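Local coordinates for protein-glutamine gamma-glutamyltransferase (Pseudomonas aeruginosa PAO1, PDB 6G49), which shows protein transglutaminase activity in vitro, joining glutamine to lysine side chains, and is critical for the viability of the bacterium, at residues A[100-111]-A[152-163]. Residues are numbered along the deposited sequence; the frame is centred on the assembly and turned at random.
Sequences WQKRGPELRYDV and LFYRVSSWPQAL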
# COMPACT_ATOMS: atom_id res chain seq x y z
N TRP A 100 -13.79 9.31 8.76
CA TRP A 100 -12.52 10.02 8.87
C TRP A 100 -12.73 11.50 9.24
O TRP A 100 -13.81 12.00 9.11
CB TRP A 100 -11.70 9.91 7.59
CG TRP A 100 -12.24 10.62 6.38
CD1 TRP A 100 -13.34 10.29 5.66
CD2 TRP A 100 -11.69 11.78 5.74
NE1 TRP A 100 -13.49 11.15 4.61
CE2 TRP A 100 -12.50 12.08 4.64
CE3 TRP A 100 -10.58 12.59 5.98
CZ2 TRP A 100 -12.25 13.15 3.79
CZ3 TRP A 100 -10.31 13.63 5.12
CH2 TRP A 100 -11.16 13.92 4.05
N GLN A 101 -11.65 12.12 9.70
CA GLN A 101 -11.63 13.49 10.15
C GLN A 101 -10.38 14.15 9.59
O GLN A 101 -9.26 13.73 9.81
CB GLN A 101 -11.62 13.52 11.69
CG GLN A 101 -11.48 14.91 12.32
CD GLN A 101 -11.03 14.82 13.77
OE1 GLN A 101 -9.95 15.27 14.14
NE2 GLN A 101 -11.85 14.18 14.59
N LYS A 102 -10.58 15.25 8.89
CA LYS A 102 -9.53 16.09 8.49
C LYS A 102 -8.76 16.67 9.67
O LYS A 102 -9.35 17.16 10.60
CB LYS A 102 -10.11 17.28 7.73
CG LYS A 102 -10.73 16.90 6.42
CD LYS A 102 -11.33 18.06 5.68
CE LYS A 102 -11.99 17.57 4.43
NZ LYS A 102 -12.65 18.67 3.69
N ARG A 103 -7.45 16.55 9.59
CA ARG A 103 -6.56 17.30 10.42
C ARG A 103 -5.22 17.41 9.69
O ARG A 103 -4.93 16.70 8.71
CB ARG A 103 -6.49 16.69 11.82
CG ARG A 103 -5.46 15.59 11.98
CD ARG A 103 -5.68 14.70 13.19
NE ARG A 103 -5.07 13.41 12.93
CZ ARG A 103 -5.11 12.33 13.71
NH1 ARG A 103 -5.62 12.39 14.93
NH2 ARG A 103 -4.63 11.18 13.24
N GLY A 104 -4.44 18.40 10.10
CA GLY A 104 -3.15 18.62 9.52
C GLY A 104 -3.23 19.34 8.17
O GLY A 104 -4.26 19.85 7.74
N PRO A 105 -2.10 19.44 7.48
CA PRO A 105 -2.04 20.27 6.27
C PRO A 105 -2.84 19.63 5.11
O PRO A 105 -2.95 18.41 5.06
CB PRO A 105 -0.54 20.34 5.98
CG PRO A 105 0.06 19.14 6.64
CD PRO A 105 -0.84 18.77 7.80
N GLU A 106 -3.43 20.47 4.27
CA GLU A 106 -4.10 20.08 3.03
C GLU A 106 -3.08 20.25 1.90
O GLU A 106 -2.52 21.32 1.75
CB GLU A 106 -5.34 20.93 2.78
CG GLU A 106 -6.11 20.61 1.51
CD GLU A 106 -7.23 21.60 1.20
OE1 GLU A 106 -7.47 22.45 2.05
OE2 GLU A 106 -7.86 21.52 0.13
N LEU A 107 -2.85 19.19 1.11
CA LEU A 107 -1.94 19.25 -0.05
C LEU A 107 -2.84 19.27 -1.29
O LEU A 107 -3.74 18.47 -1.44
CB LEU A 107 -1.01 18.04 -0.13
CG LEU A 107 -0.07 17.80 1.03
CD1 LEU A 107 0.79 16.56 0.79
CD2 LEU A 107 0.81 19.00 1.28
N ARG A 108 -2.60 20.23 -2.18
CA ARG A 108 -3.41 20.45 -3.36
C ARG A 108 -2.55 20.25 -4.61
O ARG A 108 -1.40 20.72 -4.72
CB ARG A 108 -4.01 21.86 -3.39
CG ARG A 108 -5.01 22.11 -2.27
CD ARG A 108 -5.72 23.46 -2.49
NE ARG A 108 -6.88 23.65 -1.62
CZ ARG A 108 -6.96 24.56 -0.65
NH1 ARG A 108 -5.99 25.44 -0.48
NH2 ARG A 108 -8.02 24.59 0.14
N TYR A 109 -3.07 19.45 -5.54
CA TYR A 109 -2.32 19.11 -6.69
C TYR A 109 -3.24 18.66 -7.82
O TYR A 109 -4.36 18.25 -7.58
CB TYR A 109 -1.22 18.06 -6.39
CG TYR A 109 -1.73 16.81 -5.67
CD1 TYR A 109 -1.90 16.81 -4.31
CD2 TYR A 109 -2.08 15.64 -6.37
CE1 TYR A 109 -2.40 15.69 -3.64
CE2 TYR A 109 -2.52 14.50 -5.70
CZ TYR A 109 -2.70 14.54 -4.33
OH TYR A 109 -3.15 13.42 -3.65
N ASP A 110 -2.73 18.71 -9.05
CA ASP A 110 -3.45 18.23 -10.18
C ASP A 110 -2.73 16.99 -10.75
O ASP A 110 -1.51 16.89 -10.70
CB ASP A 110 -3.49 19.30 -11.26
CG ASP A 110 -4.23 20.55 -10.83
OD1 ASP A 110 -5.11 20.42 -9.92
OD2 ASP A 110 -3.95 21.58 -11.47
N VAL A 111 -3.53 16.08 -11.31
CA VAL A 111 -3.01 14.83 -11.87
C VAL A 111 -3.50 14.70 -13.31
O VAL A 111 -4.64 15.02 -13.57
CB VAL A 111 -3.50 13.61 -11.08
CG1 VAL A 111 -2.92 12.31 -11.67
CG2 VAL A 111 -3.13 13.80 -9.61
N LEU A 152 -6.95 11.33 -18.32
CA LEU A 152 -7.84 11.96 -17.45
C LEU A 152 -7.11 12.99 -16.58
O LEU A 152 -6.17 12.66 -15.86
CB LEU A 152 -8.51 10.91 -16.54
CG LEU A 152 -9.49 11.46 -15.52
CD1 LEU A 152 -10.72 12.05 -16.21
CD2 LEU A 152 -9.91 10.37 -14.54
N PHE A 153 -7.60 14.25 -16.63
CA PHE A 153 -7.10 15.30 -15.71
C PHE A 153 -8.05 15.38 -14.52
O PHE A 153 -9.28 15.38 -14.65
CB PHE A 153 -7.08 16.63 -16.48
CG PHE A 153 -6.60 17.78 -15.65
CD1 PHE A 153 -7.47 18.44 -14.82
CD2 PHE A 153 -5.32 18.24 -15.80
CE1 PHE A 153 -7.04 19.51 -14.08
CE2 PHE A 153 -4.90 19.37 -15.09
CZ PHE A 153 -5.75 19.92 -14.19
N TYR A 154 -7.49 15.51 -13.31
CA TYR A 154 -8.31 15.70 -12.15
C TYR A 154 -7.53 16.46 -11.09
O TYR A 154 -6.30 16.50 -11.09
CB TYR A 154 -8.87 14.39 -11.58
CG TYR A 154 -7.88 13.34 -11.17
CD1 TYR A 154 -7.43 12.42 -12.09
CD2 TYR A 154 -7.50 13.17 -9.84
CE1 TYR A 154 -6.51 11.45 -11.72
CE2 TYR A 154 -6.62 12.17 -9.46
CZ TYR A 154 -6.15 11.27 -10.39
OH TYR A 154 -5.25 10.27 -10.09
N ARG A 155 -8.30 17.13 -10.24
CA ARG A 155 -7.78 17.97 -9.17
C ARG A 155 -8.01 17.28 -7.85
O ARG A 155 -9.04 16.70 -7.63
CB ARG A 155 -8.44 19.34 -9.22
CG ARG A 155 -8.44 19.95 -10.61
CD ARG A 155 -8.91 21.40 -10.60
NE ARG A 155 -8.26 22.12 -9.53
CZ ARG A 155 -7.22 22.93 -9.69
NH1 ARG A 155 -6.73 23.16 -10.90
NH2 ARG A 155 -6.69 23.53 -8.64
N VAL A 156 -7.02 17.36 -6.97
CA VAL A 156 -7.03 16.64 -5.69
C VAL A 156 -6.68 17.58 -4.54
O VAL A 156 -5.76 18.39 -4.68
CB VAL A 156 -6.03 15.47 -5.71
CG1 VAL A 156 -6.13 14.63 -4.45
CG2 VAL A 156 -6.19 14.62 -6.99
N SER A 157 -7.28 17.30 -3.38
CA SER A 157 -6.86 17.73 -2.08
C SER A 157 -6.66 16.49 -1.20
O SER A 157 -7.57 15.67 -1.13
CB SER A 157 -7.89 18.63 -1.42
OG SER A 157 -7.93 19.90 -2.08
N SER A 158 -5.52 16.41 -0.55
CA SER A 158 -5.23 15.28 0.38
C SER A 158 -4.87 15.83 1.77
O SER A 158 -4.14 16.80 1.90
CB SER A 158 -4.09 14.48 -0.18
OG SER A 158 -4.46 13.79 -1.36
N TRP A 159 -5.24 15.04 2.78
CA TRP A 159 -4.90 15.27 4.18
C TRP A 159 -4.13 14.07 4.71
O TRP A 159 -4.75 13.10 5.19
CB TRP A 159 -6.19 15.43 4.98
CG TRP A 159 -6.85 16.76 4.77
CD1 TRP A 159 -6.72 17.86 5.58
CD2 TRP A 159 -7.71 17.14 3.69
NE1 TRP A 159 -7.41 18.91 5.04
CE2 TRP A 159 -8.08 18.50 3.92
CE3 TRP A 159 -8.28 16.48 2.60
CZ2 TRP A 159 -8.93 19.18 3.05
CZ3 TRP A 159 -9.12 17.17 1.73
CH2 TRP A 159 -9.41 18.51 1.95
N PRO A 160 -2.80 14.06 4.59
CA PRO A 160 -2.01 12.88 4.93
C PRO A 160 -2.12 12.53 6.43
O PRO A 160 -1.88 11.38 6.80
CB PRO A 160 -0.59 13.30 4.59
CG PRO A 160 -0.79 14.29 3.46
CD PRO A 160 -2.00 15.09 3.91
N GLN A 161 -2.42 13.53 7.26
CA GLN A 161 -2.53 13.34 8.76
C GLN A 161 -3.95 13.07 9.20
O GLN A 161 -4.23 13.03 10.40
CB GLN A 161 -1.95 14.57 9.46
CG GLN A 161 -0.48 14.72 9.19
CD GLN A 161 0.16 15.88 9.93
OE1 GLN A 161 -0.41 16.46 10.85
NE2 GLN A 161 1.36 16.21 9.52
N ALA A 162 -4.89 12.86 8.25
CA ALA A 162 -6.28 12.63 8.60
C ALA A 162 -6.39 11.43 9.54
O ALA A 162 -5.61 10.50 9.46
CB ALA A 162 -7.12 12.38 7.37
N LEU A 163 -7.32 11.52 10.51
CA LEU A 163 -7.64 10.37 11.38
C LEU A 163 -8.60 9.47 10.63
O LEU A 163 -9.63 9.90 10.15
CB LEU A 163 -8.26 10.92 12.67
CG LEU A 163 -8.70 9.90 13.70
CD1 LEU A 163 -7.52 9.10 14.19
CD2 LEU A 163 -9.36 10.63 14.88
O HOH W 1 -3.11 16.33 6.78
O HOH W 2 -3.96 9.27 11.31
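Strand 107-111 pairs antiparallel with strand 152-158 inside a six-stranded sheet of the periplasmic domain, away from the presumed Cys-His-Asp active site, and beyond a loop and a turn the same two segments pair again at Q101 and L163. The hydrogen-bonded pairs L107-S158, Y109-V156 and V111-Y154 set the register, which slips by one residue before Q101 meets L163. On the face carrying these pairs, CB of V156 lies over one face of the Y109 ring, 3.9 Å from its centroid, and V111 repeats the pattern, its CB 3.8 Å from the centroid of the Y154 ring. Both tyrosines hold CG between backbone N and carbonyl carbon (chi1 52° in Y109, 58° in Y154), which folds each ring across its neighbour on the other strand. Y109 OH then donates to S158 OG at 2.7 Å; both hydroxyls also bond the backbone of L124, while that of Y154 bonds F122 O. W159, at the first corner of the type I turn W159-A162, is sandwiched between aliphatic chains: K102 CE sits 3.8 Å from the six-membered ring centroid, and E106 CG covers the opposite face. The extended E106 chain, its CG trans to the main-chain nitrogen (chi1 180°), runs alongside the indole and accepts S157 OG on the anti lone pair of OE2 at 2.7 Å. In one of its two modelled conformers, R103 directs NE to Q161 O (2.7 Å), in the guanidinium plane, with L163 CB over one face of that group. One water bridges R103 O, P105 O and Q161 N. Backbone bonds thus fix the strands, whereas water and R103 link loop to turn; exposed K102 probably keeps its ammonium near solvent, and the nearby R108 charge would probably stabilise the E106 carboxylate.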